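PDB 3GUE: UTP-glucose-1-phosphate uridylyltransferase 2 from Trypanosoma brucei, which probably catalyses the reaction of UTP with alpha-D-glucose 1-phosphate to give UDP-alpha-D-glucose and diphosphate. Local coordinates for residues D193-L198 / M311-M316; V323-V328 / I356-R361; G430-R435 / V446-D451. All blocks are in the same frame, centred on the assembly; numbering follows the deposited sequence.

Contact 1 (D193-L198 / M311-M316); sequences DVYTVL and MELKKM
Leu313 projects from helix 310-319 onto one flank of helix 194-201, where it meets Tyr195 and Leu198. The contact between the segments is apolar. With CG anti to the backbone N (chi1 179°), the leucine extends toward the other helix and divides its two methyls between the two residues. CD1 lies 3.6 Å from CD1 of Tyr195. The same methyl also leans on the root of the tyrosine, 3.9 Å from CB of Tyr195. It comes at the ring obliquely, and the two side chains cross at about a right angle. CD2 of Leu313 makes the looser touch, 4.4 Å from CD1 of Leu198. Tyr195 and Leu198 stand about one helical turn apart, so a single leucine spans the pair. CG1 of Val194 lies 3.8 Å above the plane of the Tyr195 ring, over its centre, and probably limits how that ring can turn.

The polar bonds lead elsewhere. Tyr195 OH is tied to the backbone O of Met352, which holds the far end of the ring. Asp193 OD2 receives bonds from Asn163 N and Gln162 NE2. Gln162 binds UDP-glucose, so Asp193 is a second-shell residue that probably helps to position it.

All three touching residues are buried. Leu313 also rests on Leu204 of helix 203-209. This is helix-to-helix packing beside the central mixed sheet of the GT-A-like nucleotidyltransferase fold. Helix 194-201 comes soon after Gly190 and His191 of the UDP-glucose site.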
ATOM      1  N   ASP A 193      -6.650  -5.182  -8.379  1.00 27.06           N
ATOM      2  CA  ASP A 193      -7.557  -4.744  -9.448  1.00 26.70           C
ATOM      3  C   ASP A 193      -6.770  -4.223 -10.648  1.00 26.60           C
ATOM      4  O   ASP A 193      -7.260  -4.221 -11.764  1.00 25.79           O
ATOM      5  CB  ASP A 193      -8.482  -3.640  -8.899  1.00 27.46           C
ATOM      6  CG  ASP A 193      -9.727  -3.376  -9.754  1.00 26.67           C
ATOM      7  OD1 ASP A 193     -10.286  -4.303 -10.380  1.00 24.52           O
ATOM      8  OD2 ASP A 193     -10.207  -2.221  -9.742  1.00 28.57           O
ATOM      9  N   VAL A 194      -5.531  -3.794 -10.411  1.00 26.48           N
ATOM     10  CA  VAL A 194      -4.695  -3.222 -11.471  1.00 26.04           C
ATOM     11  C   VAL A 194      -4.591  -4.019 -12.787  1.00 26.26           C
ATOM     12  O   VAL A 194      -4.583  -3.441 -13.871  1.00 25.99           O
ATOM     13  CB  VAL A 194      -3.270  -2.873 -10.935  1.00 25.34           C
ATOM     14  CG1 VAL A 194      -2.471  -4.157 -10.559  1.00 26.03           C
ATOM     15  CG2 VAL A 194      -2.530  -2.009 -11.961  1.00 25.68           C
ATOM     16  N   TYR A 195      -4.535  -5.346 -12.692  1.00 27.89           N
ATOM     17  CA  TYR A 195      -4.265  -6.170 -13.866  1.00 26.95           C
ATOM     18  C   TYR A 195      -5.466  -6.148 -14.825  1.00 27.04           C
ATOM     19  O   TYR A 195      -5.311  -5.840 -16.018  1.00 26.74           O
ATOM     20  CB  TYR A 195      -3.853  -7.597 -13.473  1.00 27.38           C
ATOM     21  CG  TYR A 195      -2.677  -7.682 -12.499  1.00 28.56           C
ATOM     22  CD1 TYR A 195      -1.375  -7.271 -12.870  1.00 28.18           C
ATOM     23  CD2 TYR A 195      -2.862  -8.168 -11.204  1.00 28.52           C
ATOM     24  CE1 TYR A 195      -0.299  -7.349 -11.964  1.00 27.44           C
ATOM     25  CE2 TYR A 195      -1.794  -8.260 -10.304  1.00 29.97           C
ATOM     26  CZ  TYR A 195      -0.514  -7.843 -10.686  1.00 29.32           C
ATOM     27  OH  TYR A 195       0.537  -7.950  -9.779  1.00 29.64           O
ATOM     28  N   THR A 196      -6.647  -6.426 -14.291  1.00 26.26           N
ATOM     29  CA  THR A 196      -7.921  -6.330 -15.050  1.00 26.50           C
ATOM     30  C   THR A 196      -8.237  -4.918 -15.555  1.00 26.49           C
ATOM     31  O   THR A 196      -8.682  -4.745 -16.689  1.00 27.06           O
ATOM     32  CB  THR A 196      -9.115  -6.924 -14.259  1.00 26.65           C
ATOM     33  OG1 THR A 196     -10.294  -6.957 -15.085  1.00 28.71           O
ATOM     34  CG2 THR A 196      -9.400  -6.140 -13.009  1.00 25.81           C
ATOM     35  N   VAL A 197      -7.938  -3.914 -14.749  1.00 26.39           N
ATOM     36  CA  VAL A 197      -8.109  -2.522 -15.172  1.00 26.83           C
ATOM     37  C   VAL A 197      -7.206  -2.174 -16.359  1.00 26.87           C
ATOM     38  O   VAL A 197      -7.683  -1.587 -17.354  1.00 27.06           O
ATOM     39  CB  VAL A 197      -7.886  -1.559 -14.007  1.00 26.28           C
ATOM     40  CG1 VAL A 197      -7.809  -0.118 -14.508  1.00 27.70           C
ATOM     41  CG2 VAL A 197      -9.012  -1.742 -12.955  1.00 26.08           C
ATOM     42  N   LEU A 198      -5.923  -2.528 -16.255  1.00 27.20           N
ATOM     43  CA  LEU A 198      -4.970  -2.364 -17.365  1.00 27.49           C
ATOM     44  C   LEU A 198      -5.455  -3.068 -18.645  1.00 27.43           C
ATOM     45  O   LEU A 198      -5.363  -2.513 -19.745  1.00 26.92           O
ATOM     46  CB  LEU A 198      -3.558  -2.852 -16.968  1.00 27.30           C
ATOM     47  CG  LEU A 198      -2.644  -1.889 -16.205  1.00 28.19           C
ATOM     48  CD1 LEU A 198      -1.293  -2.589 -15.844  1.00 28.52           C
ATOM     49  CD2 LEU A 198      -2.433  -0.583 -16.969  1.00 26.35           C
ATOM     50  N   MET A 311       3.888  -7.730 -21.649  1.00 24.40           N
ATOM     51  CA  MET A 311       3.588  -8.745 -22.654  1.00 26.07           C
ATOM     52  C   MET A 311       3.238 -10.084 -21.993  1.00 25.74           C
ATOM     53  O   MET A 311       2.305 -10.755 -22.432  1.00 25.63           O
ATOM     54  CB  MET A 311       4.770  -8.897 -23.627  1.00 25.82           C
ATOM     55  CG  MET A 311       4.504  -9.786 -24.878  1.00 27.97           C
ATOM     56  SD  MET A 311       3.143  -9.219 -25.904  1.00 27.37           S
ATOM     57  CE  MET A 311       3.971  -8.684 -27.393  1.00 29.59           C
ATOM     58  N   GLU A 312       3.992 -10.478 -20.963  1.00 25.83           N
ATOM     59  CA  GLU A 312       3.606 -11.660 -20.173  1.00 25.83           C
ATOM     60  C   GLU A 312       2.208 -11.483 -19.553  1.00 25.54           C
ATOM     61  O   GLU A 312       1.378 -12.394 -19.606  1.00 25.28           O
ATOM     62  CB  GLU A 312       4.629 -12.004 -19.088  1.00 25.64           C
ATOM     63  CG  GLU A 312       5.980 -12.521 -19.608  1.00 26.33           C
ATOM     64  CD  GLU A 312       5.852 -13.675 -20.601  1.00 26.73           C
ATOM     65  OE1 GLU A 312       4.960 -14.535 -20.413  1.00 28.63           O
ATOM     66  OE2 GLU A 312       6.642 -13.714 -21.570  1.00 25.35           O
ATOM     67  N   LEU A 313       1.947 -10.317 -18.967  1.00 25.28           N
ATOM     68  CA  LEU A 313       0.589 -10.031 -18.488  1.00 25.01           C
ATOM     69  C   LEU A 313      -0.437 -10.165 -19.594  1.00 25.51           C
ATOM     70  O   LEU A 313      -1.496 -10.771 -19.397  1.00 25.23           O
ATOM     71  CB  LEU A 313       0.488  -8.651 -17.839  1.00 25.71           C
ATOM     72  CG  LEU A 313      -0.899  -8.287 -17.336  1.00 23.33           C
ATOM     73  CD1 LEU A 313      -1.263  -9.051 -16.047  1.00 22.94           C
ATOM     74  CD2 LEU A 313      -1.096  -6.753 -17.173  1.00 24.24           C
ATOM     75  N   LYS A 314      -0.124  -9.622 -20.765  1.00 26.04           N
ATOM     76  CA  LYS A 314      -1.051  -9.660 -21.878  1.00 27.70           C
ATOM     77  C   LYS A 314      -1.383 -11.103 -22.242  1.00 28.27           C
ATOM     78  O   LYS A 314      -2.557 -11.459 -22.387  1.00 28.32           O
ATOM     79  CB  LYS A 314      -0.462  -8.920 -23.086  1.00 27.96           C
ATOM     80  CG  LYS A 314      -1.232  -9.105 -24.378  1.00 29.51           C
ATOM     81  CD  LYS A 314      -2.495  -8.252 -24.452  1.00 32.03           C
ATOM     82  CE  LYS A 314      -3.317  -8.626 -25.696  1.00 32.57           C
ATOM     83  NZ  LYS A 314      -2.430  -8.748 -26.914  1.00 34.46           N
ATOM     84  N   LYS A 315      -0.334 -11.919 -22.375  1.00 28.54           N
ATOM     85  CA  LYS A 315      -0.453 -13.350 -22.688  1.00 29.17           C
ATOM     86  C   LYS A 315      -1.246 -14.129 -21.634  1.00 29.25           C
ATOM     87  O   LYS A 315      -2.031 -15.009 -21.979  1.00 29.69           O
ATOM     88  CB  LYS A 315       0.944 -13.970 -22.884  1.00 28.89           C
ATOM     89  CG  LYS A 315       1.666 -13.426 -24.112  1.00 30.24           C
ATOM     90  CD  LYS A 315       3.152 -13.800 -24.135  1.00 30.24           C
ATOM     91  CE  LYS A 315       3.387 -15.155 -24.773  1.00 30.59           C
ATOM     92  NZ  LYS A 315       4.841 -15.408 -25.059  1.00 32.27           N
ATOM     93  N   MET A 316      -1.052 -13.801 -20.359  1.00 29.70           N
ATOM     94  CA  MET A 316      -1.830 -14.437 -19.291  1.00 30.58           C
ATOM     95  C   MET A 316      -3.308 -14.047 -19.373  1.00 29.38           C
ATOM     96  O   MET A 316      -4.182 -14.921 -19.379  1.00 29.02           O
ATOM     97  CB  MET A 316      -1.246 -14.107 -17.921  1.00 30.66           C
ATOM     98  CG  MET A 316      -1.673 -15.061 -16.790  1.00 31.77           C
ATOM     99  SD  MET A 316      -0.732 -14.754 -15.273  1.00 35.02           S
ATOM    100  CE  MET A 316       0.819 -14.175 -15.977  1.00 33.95           C
TER

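Contact 2 (V323-V328 / I356-R361); sequences VLRLPV and ISLFDR
Leu358 has CG anti to its carbonyl carbon (chi1 -59°), and its branch then runs out toward residues 323-328, with CD2 on Arg325 and CD1 between Leu326 and Leu324. Arg325 answers with a chain that is extended at chi2 and bends sharply at chi3 (-96°), which turns the guanidinium back toward the leucine.

CD2 of Leu358 takes the arginine side. It sits 3.5 Å from NH1 of Arg325 and 4.1 Å from CZ of Arg325. The methyl approaches the guanidinium obliquely. This is a van der Waals contact between a charged group and an aliphatic one. CD2 also comes within 4.1 Å of the backbone O of Arg325, so this methyl meets both ends of the residue.

CD1 of Leu358 takes the leucine side. It lies 3.7 Å from CD2 of Leu326, and those two side chains cross at about a right angle. The same methyl is 4.3 Å from CB of Leu324. Leu358 is thus the central side chain of the contact, set against three consecutive residues.

The backbone of those three residues helps to form this surface. Arg325 is the centre of an inverse gamma turn, in which Leu326 N makes a weak bond of 3.1 Å to Leu324 O. Leu324 is buried and Arg325 is exposed, so the contact runs from the interior to the surface.

Both segments are loops. Residues 323-328 lie in the loop between helix 310-319 and strand 329-334, and residues 356-361 lead into strand 362-366 at the edge of the mixed sheet. Leu324 also packs on Met316 and Met317 of helix 310-319, while Leu326 reaches Tyr195 of helix 194-201.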
ATOM      1  N   VAL A 323      -9.602 -13.106 -16.720  1.00 26.71           N
ATOM      2  CA  VAL A 323      -9.915 -13.484 -15.326  1.00 26.92           C
ATOM      3  C   VAL A 323      -8.730 -14.143 -14.580  1.00 27.33           C
ATOM      4  O   VAL A 323      -8.562 -15.371 -14.623  1.00 26.44           O
ATOM      5  CB  VAL A 323     -11.249 -14.351 -15.254  1.00 26.79           C
ATOM      6  CG1 VAL A 323     -11.607 -14.740 -13.818  1.00 26.46           C
ATOM      7  CG2 VAL A 323     -12.402 -13.592 -15.868  1.00 25.67           C
ATOM      8  N   LEU A 324      -7.904 -13.320 -13.913  1.00 27.44           N
ATOM      9  CA  LEU A 324      -6.839 -13.841 -13.041  1.00 28.80           C
ATOM     10  C   LEU A 324      -7.420 -14.465 -11.765  1.00 28.93           C
ATOM     11  O   LEU A 324      -8.354 -13.923 -11.174  1.00 28.42           O
ATOM     12  CB  LEU A 324      -5.840 -12.744 -12.631  1.00 28.81           C
ATOM     13  CG  LEU A 324      -4.991 -12.107 -13.726  1.00 30.62           C
ATOM     14  CD1 LEU A 324      -4.067 -11.044 -13.151  1.00 30.03           C
ATOM     15  CD2 LEU A 324      -4.197 -13.145 -14.541  1.00 31.37           C
ATOM     16  N   ARG A 325      -6.833 -15.587 -11.345  1.00 29.10           N
ATOM     17  CA  ARG A 325      -7.283 -16.311 -10.158  1.00 29.80           C
ATOM     18  C   ARG A 325      -6.610 -15.767  -8.904  1.00 29.55           C
ATOM     19  O   ARG A 325      -6.037 -16.545  -8.144  1.00 30.28           O
ATOM     20  CB  ARG A 325      -6.950 -17.816 -10.274  1.00 29.97           C
ATOM     21  CG  ARG A 325      -7.388 -18.495 -11.553  1.00 30.07           C
ATOM     22  CD  ARG A 325      -7.009 -19.990 -11.584  1.00 30.67           C
ATOM     23  NE  ARG A 325      -5.748 -20.256 -12.288  1.00 31.27           N
ATOM     24  CZ  ARG A 325      -4.547 -20.317 -11.708  1.00 31.69           C
ATOM     25  NH1 ARG A 325      -4.415 -20.126 -10.405  1.00 32.46           N
ATOM     26  NH2 ARG A 325      -3.466 -20.566 -12.438  1.00 33.59           N
ATOM     27  N   LEU A 326      -6.641 -14.447  -8.691  1.00 28.74           N
ATOM     28  CA  LEU A 326      -6.097 -13.881  -7.459  1.00 27.84           C
ATOM     29  C   LEU A 326      -6.958 -14.311  -6.270  1.00 27.32           C
ATOM     30  O   LEU A 326      -8.179 -14.368  -6.383  1.00 27.70           O
ATOM     31  CB  LEU A 326      -6.031 -12.348  -7.544  1.00 27.75           C
ATOM     32  CG  LEU A 326      -4.992 -11.689  -8.468  1.00 27.60           C
ATOM     33  CD1 LEU A 326      -5.223 -10.191  -8.509  1.00 28.74           C
ATOM     34  CD2 LEU A 326      -3.574 -11.945  -7.996  1.00 25.64           C
ATOM     35  N   PRO A 327      -6.329 -14.627  -5.127  1.00 26.69           N
ATOM     36  CA  PRO A 327      -7.133 -15.021  -3.952  1.00 26.97           C
ATOM     37  C   PRO A 327      -7.954 -13.873  -3.363  1.00 26.84           C
ATOM     38  O   PRO A 327      -7.431 -12.755  -3.129  1.00 25.09           O
ATOM     39  CB  PRO A 327      -6.091 -15.525  -2.949  1.00 27.45           C
ATOM     40  CG  PRO A 327      -4.821 -14.925  -3.366  1.00 26.30           C
ATOM     41  CD  PRO A 327      -4.888 -14.634  -4.843  1.00 26.47           C
ATOM     42  N   VAL A 328      -9.245 -14.142  -3.144  1.00 27.02           N
ATOM     43  CA  VAL A 328     -10.141 -13.110  -2.654  1.00 27.89           C
ATOM     44  C   VAL A 328      -9.942 -12.998  -1.149  1.00 27.47           C
ATOM     45  O   VAL A 328      -9.804 -14.007  -0.464  1.00 25.38           O
ATOM     46  CB  VAL A 328     -11.623 -13.382  -2.990  1.00 28.61           C
ATOM     47  CG1 VAL A 328     -12.130 -14.713  -2.345  1.00 28.90           C
ATOM     48  CG2 VAL A 328     -12.482 -12.194  -2.561  1.00 30.62           C
ATOM     49  N   ILE A 356       2.211 -13.190  -7.705  1.00 22.68           N
ATOM     50  CA  ILE A 356       3.540 -13.809  -7.651  1.00 23.66           C
ATOM     51  C   ILE A 356       3.511 -15.308  -7.987  1.00 24.62           C
ATOM     52  O   ILE A 356       4.448 -15.803  -8.602  1.00 25.15           O
ATOM     53  CB  ILE A 356       4.294 -13.520  -6.322  1.00 23.30           C
ATOM     54  CG1 ILE A 356       5.757 -14.002  -6.412  1.00 21.17           C
ATOM     55  CG2 ILE A 356       3.529 -14.085  -5.095  1.00 26.12           C
ATOM     56  CD1 ILE A 356       6.460 -13.938  -5.074  1.00 22.00           C
ATOM     57  N   SER A 357       2.436 -16.023  -7.646  1.00 25.16           N
ATOM     58  CA  SER A 357       2.329 -17.439  -8.092  1.00 26.97           C
ATOM     59  C   SER A 357       1.693 -17.644  -9.477  1.00 27.55           C
ATOM     60  O   SER A 357       1.761 -18.737 -10.048  1.00 28.89           O
ATOM     61  CB  SER A 357       1.584 -18.297  -7.064  1.00 27.09           C
ATOM     62  OG  SER A 357       0.188 -18.040  -7.063  1.00 27.88           O
ATOM     63  N   LEU A 358       1.075 -16.603 -10.015  1.00 27.22           N
ATOM     64  CA  LEU A 358       0.284 -16.729 -11.253  1.00 26.81           C
ATOM     65  C   LEU A 358       1.114 -16.586 -12.529  1.00 26.40           C
ATOM     66  O   LEU A 358       0.823 -17.213 -13.547  1.00 26.10           O
ATOM     67  CB  LEU A 358      -0.855 -15.722 -11.243  1.00 26.57           C
ATOM     68  CG  LEU A 358      -1.844 -15.806 -10.098  1.00 28.07           C
ATOM     69  CD1 LEU A 358      -2.888 -14.742 -10.292  1.00 30.41           C
ATOM     70  CD2 LEU A 358      -2.491 -17.190 -10.012  1.00 28.24           C
ATOM     71  N   PHE A 359       2.154 -15.756 -12.459  1.00 26.92           N
ATOM     72  CA  PHE A 359       3.104 -15.581 -13.565  1.00 27.12           C
ATOM     73  C   PHE A 359       3.974 -16.828 -13.717  1.00 27.14           C
ATOM     74  O   PHE A 359       4.340 -17.465 -12.710  1.00 27.46           O
ATOM     75  CB  PHE A 359       3.968 -14.332 -13.328  1.00 27.01           C
ATOM     76  CG  PHE A 359       3.294 -13.027 -13.712  1.00 28.11           C
ATOM     77  CD1 PHE A 359       3.393 -12.528 -15.025  1.00 27.62           C
ATOM     78  CD2 PHE A 359       2.565 -12.289 -12.768  1.00 26.08           C
ATOM     79  CE1 PHE A 359       2.784 -11.324 -15.380  1.00 25.82           C
ATOM     80  CE2 PHE A 359       1.952 -11.075 -13.120  1.00 27.27           C
ATOM     81  CZ  PHE A 359       2.069 -10.582 -14.424  1.00 25.71           C
ATOM     82  N   ASP A 360       4.304 -17.177 -14.962  1.00 26.86           N
ATOM     83  CA  ASP A 360       5.132 -18.349 -15.225  1.00 27.43           C
ATOM     84  C   ASP A 360       6.491 -18.256 -14.542  1.00 27.09           C
ATOM     85  O   ASP A 360       6.930 -19.208 -13.908  1.00 27.48           O
ATOM     86  CB  ASP A 360       5.322 -18.609 -16.733  1.00 28.41           C
ATOM     87  CG  ASP A 360       6.081 -19.933 -17.021  1.00 29.87           C
ATOM     88  OD1 ASP A 360       6.096 -20.849 -16.159  1.00 31.71           O
ATOM     89  OD2 ASP A 360       6.668 -20.073 -18.115  1.00 32.76           O
ATOM     90  N   ARG A 361       7.156 -17.116 -14.668  1.00 26.74           N
ATOM     91  CA  ARG A 361       8.475 -16.946 -14.063  1.00 26.00           C
ATOM     92  C   ARG A 361       8.448 -15.727 -13.145  1.00 26.83           C
ATOM     93  O   ARG A 361       8.359 -14.578 -13.613  1.00 25.84           O
ATOM     94  CB  ARG A 361       9.534 -16.793 -15.145  1.00 25.94           C
ATOM     95  CG  ARG A 361       9.674 -17.981 -16.077  1.00 24.14           C
ATOM     96  CD  ARG A 361      10.679 -17.675 -17.167  1.00 24.98           C
ATOM     97  NE  ARG A 361      11.985 -17.400 -16.559  1.00 26.44           N
ATOM     98  CZ  ARG A 361      12.845 -18.355 -16.224  1.00 27.51           C
ATOM     99  NH1 ARG A 361      12.534 -19.631 -16.473  1.00 28.84           N
ATOM    100  NH2 ARG A 361      14.003 -18.039 -15.660  1.00 25.58           N
TER

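Contact 3 (G430-R435 / V446-D451); sequences GVPSLR and VEFGAD
Phe448, the last residue of strand 446-448, meets Pro432 and Gly430 and forms the main part of this contact. Just before it, Glu447 points away from residues 430-435 and bonds through its backbone to Leu468 and Ile470 of the neighbouring parallel strand. Phe448 then turns toward the other segment. Its CG is anti to the carbonyl carbon (chi1 -71°), which sends the ring toward Pro432; chi2 of -75° turns one face to the proline. CG of Pro432 stands 3.9 Å from the centroid of the Phe448 ring, only 6° off the ring normal. This is a CH-pi contact over the centre of the face. At the root of the ring, CB of Phe448 touches the backbone O of Gly430 at 3.3 Å.

At Gly449 the strand has ended. Its O receives a CA-H...O contact from CA of Gly430, 3.4 Å away. Gly430 has no side chain, so the two backbones can come this close. The same O of Gly449 accepts a hydrogen bond of 2.7 Å from a water, which also donates weakly to O of Val431.

Ala450 turns its methyl away and bonds through N to Ser472 OG. Asp451 closes the segment. Its N donates over 3.2 Å to a second water, and that water donates over 2.7 Å to O of Val431.

The place is the C-terminal parallel beta-helix known in this family, far from the annotated sites. The chemistry implies a join made by CH-pi packing and closely set backbones, with water in place of direct hydrogen bonds between the segments.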
ATOM      1  N   GLY A 430       3.794  20.234  17.896  1.00 27.79           N
ATOM      2  CA  GLY A 430       5.102  19.807  17.422  1.00 27.85           C
ATOM      3  C   GLY A 430       5.300  18.335  17.113  1.00 27.68           C
ATOM      4  O   GLY A 430       4.907  17.450  17.879  1.00 27.61           O
ATOM      5  N   VAL A 431       5.952  18.077  15.982  1.00 27.59           N
ATOM      6  CA  VAL A 431       6.427  16.721  15.672  1.00 26.51           C
ATOM      7  C   VAL A 431       7.762  16.576  16.404  1.00 25.86           C
ATOM      8  O   VAL A 431       8.653  17.399  16.189  1.00 26.27           O
ATOM      9  CB  VAL A 431       6.624  16.513  14.127  1.00 26.77           C
ATOM     10  CG1 VAL A 431       6.997  15.043  13.800  1.00 25.97           C
ATOM     11  CG2 VAL A 431       5.382  16.925  13.372  1.00 24.25           C
ATOM     12  N   PRO A 432       7.902  15.551  17.279  1.00 25.88           N
ATOM     13  CA  PRO A 432       9.157  15.356  18.014  1.00 25.39           C
ATOM     14  C   PRO A 432      10.275  14.841  17.107  1.00 25.08           C
ATOM     15  O   PRO A 432       9.998  14.295  16.036  1.00 24.87           O
ATOM     16  CB  PRO A 432       8.783  14.296  19.074  1.00 25.67           C
ATOM     17  CG  PRO A 432       7.725  13.466  18.366  1.00 26.90           C
ATOM     18  CD  PRO A 432       6.907  14.519  17.629  1.00 25.53           C
ATOM     19  N   SER A 433      11.524  15.053  17.530  1.00 24.41           N
ATOM     20  CA  SER A 433      12.700  14.466  16.880  1.00 23.89           C
ATOM     21  C   SER A 433      12.633  12.970  17.226  1.00 23.78           C
ATOM     22  O   SER A 433      12.430  12.610  18.383  1.00 23.93           O
ATOM     23  CB  SER A 433      13.985  15.133  17.411  1.00 24.36           C
ATOM     24  OG  SER A 433      15.202  14.583  16.914  1.00 22.19           O
ATOM     25  N   LEU A 434      12.770  12.125  16.215  1.00 23.13           N
ATOM     26  CA  LEU A 434      12.751  10.652  16.385  1.00 23.24           C
ATOM     27  C   LEU A 434      13.930   9.936  15.714  1.00 22.79           C
ATOM     28  O   LEU A 434      13.970   8.714  15.666  1.00 22.52           O
ATOM     29  CB  LEU A 434      11.421  10.053  15.864  1.00 23.21           C
ATOM     30  CG  LEU A 434      10.143  10.486  16.627  1.00 24.09           C
ATOM     31  CD1 LEU A 434       8.937  10.067  15.864  1.00 24.93           C
ATOM     32  CD2 LEU A 434      10.081   9.899  18.048  1.00 23.22           C
ATOM     33  N   ARG A 435      14.881  10.691  15.190  1.00 23.72           N
ATOM     34  CA  ARG A 435      16.055  10.089  14.559  1.00 25.20           C
ATOM     35  C   ARG A 435      16.905   9.223  15.512  1.00 25.52           C
ATOM     36  O   ARG A 435      17.511   8.260  15.081  1.00 25.91           O
ATOM     37  CB  ARG A 435      16.922  11.147  13.832  1.00 24.80           C
ATOM     38  CG  ARG A 435      17.388  12.298  14.710  1.00 25.46           C
ATOM     39  CD  ARG A 435      18.277  13.301  13.959  1.00 25.50           C
ATOM     40  NE  ARG A 435      18.726  14.314  14.911  1.00 27.39           N
ATOM     41  CZ  ARG A 435      19.704  14.131  15.803  1.00 28.42           C
ATOM     42  NH1 ARG A 435      20.375  12.975  15.855  1.00 27.37           N
ATOM     43  NH2 ARG A 435      20.020  15.111  16.640  1.00 26.78           N
ATOM     44  N   VAL A 446      -2.061  12.635  25.082  1.00 24.04           N
ATOM     45  CA  VAL A 446      -0.692  13.158  25.150  1.00 24.44           C
ATOM     46  C   VAL A 446      -0.508  14.144  24.014  1.00 25.43           C
ATOM     47  O   VAL A 446      -1.015  13.942  22.900  1.00 24.91           O
ATOM     48  CB  VAL A 446       0.390  12.003  25.094  1.00 24.10           C
ATOM     49  CG1 VAL A 446       1.783  12.508  24.801  1.00 24.24           C
ATOM     50  CG2 VAL A 446       0.389  11.163  26.382  1.00 21.88           C
ATOM     51  N   GLU A 447       0.211  15.223  24.313  1.00 26.60           N
ATOM     52  CA  GLU A 447       0.419  16.326  23.373  1.00 27.42           C
ATOM     53  C   GLU A 447       1.874  16.831  23.409  1.00 27.36           C
ATOM     54  O   GLU A 447       2.294  17.448  24.393  1.00 27.49           O
ATOM     55  CB  GLU A 447      -0.561  17.462  23.672  1.00 27.72           C
ATOM     56  CG  GLU A 447      -2.050  17.166  23.359  1.00 27.87           C
ATOM     57  CD  GLU A 447      -2.969  18.344  23.634  1.00 29.20           C
ATOM     58  OE1 GLU A 447      -2.497  19.508  23.690  1.00 30.92           O
ATOM     59  OE2 GLU A 447      -4.184  18.108  23.793  1.00 31.82           O
ATOM     60  N   PHE A 448       2.630  16.543  22.348  1.00 27.02           N
ATOM     61  CA  PHE A 448       3.976  17.104  22.158  1.00 27.20           C
ATOM     62  C   PHE A 448       3.898  18.587  21.885  1.00 27.30           C
ATOM     63  O   PHE A 448       3.005  19.039  21.173  1.00 27.35           O
ATOM     64  CB  PHE A 448       4.716  16.438  20.986  1.00 27.34           C
ATOM     65  CG  PHE A 448       5.136  15.029  21.263  1.00 26.89           C
ATOM     66  CD1 PHE A 448       6.220  14.760  22.107  1.00 24.50           C
ATOM     67  CD2 PHE A 448       4.443  13.966  20.695  1.00 28.28           C
ATOM     68  CE1 PHE A 448       6.606  13.447  22.378  1.00 27.70           C
ATOM     69  CE2 PHE A 448       4.823  12.624  20.956  1.00 28.48           C
ATOM     70  CZ  PHE A 448       5.900  12.369  21.797  1.00 27.47           C
ATOM     71  N   GLY A 449       4.833  19.327  22.478  1.00 27.05           N
ATOM     72  CA  GLY A 449       5.098  20.703  22.114  1.00 27.21           C
ATOM     73  C   GLY A 449       6.300  20.705  21.182  1.00 27.37           C
ATOM     74  O   GLY A 449       6.548  19.721  20.473  1.00 27.21           O
ATOM     75  N   ALA A 450       7.058  21.798  21.215  1.00 27.01           N
ATOM     76  CA  ALA A 450       8.105  22.064  20.233  1.00 27.58           C
ATOM     77  C   ALA A 450       9.501  21.563  20.638  1.00 27.83           C
ATOM     78  O   ALA A 450       9.849  21.490  21.828  1.00 26.96           O
ATOM     79  CB  ALA A 450       8.130  23.574  19.870  1.00 27.68           C
ATOM     80  N   ASP A 451      10.263  21.183  19.613  1.00 28.64           N
ATOM     81  CA  ASP A 451      11.654  20.705  19.720  1.00 29.11           C
ATOM     82  C   ASP A 451      11.893  19.655  20.818  1.00 28.73           C
ATOM     83  O   ASP A 451      12.929  19.643  21.478  1.00 29.00           O
ATOM     84  CB  ASP A 451      12.617  21.899  19.803  1.00 29.34           C
ATOM     85  CG  ASP A 451      12.377  22.912  18.685  1.00 31.44           C
ATOM     86  OD1 ASP A 451      13.150  22.935  17.701  1.00 34.54           O
ATOM     87  OD2 ASP A 451      11.388  23.670  18.775  1.00 32.02           O
TER
HETATM   88  O   HOH W   1       8.456  18.469  18.944  1.00 29.46           O
HETATM   89  O   HOH W   2       9.159  19.958  16.870  1.00 30.32           O

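Contacts 1 and 2 form one continuous packed region, with centres about 10 Å apart. Helix 310-319 and helix 194-201 each reach across to the loops. SD of Met316 lies 3.4 Å from O of Leu358, and CB of Tyr195 lies 3.5 Å from CD1 of Leu324. This region backs the nucleotide-sugar site: the side chain of Tyr195 is about 10 Å from the bound UDP-glucose, and that of Leu326 about 11 Å. Contact 3 stands apart. Its centre is about 45 Å from that of contact 1 and about 44 Å from that of contact 2, on the opposite side of the chain's centre. The nearest atoms are about 32 Å away in both cases.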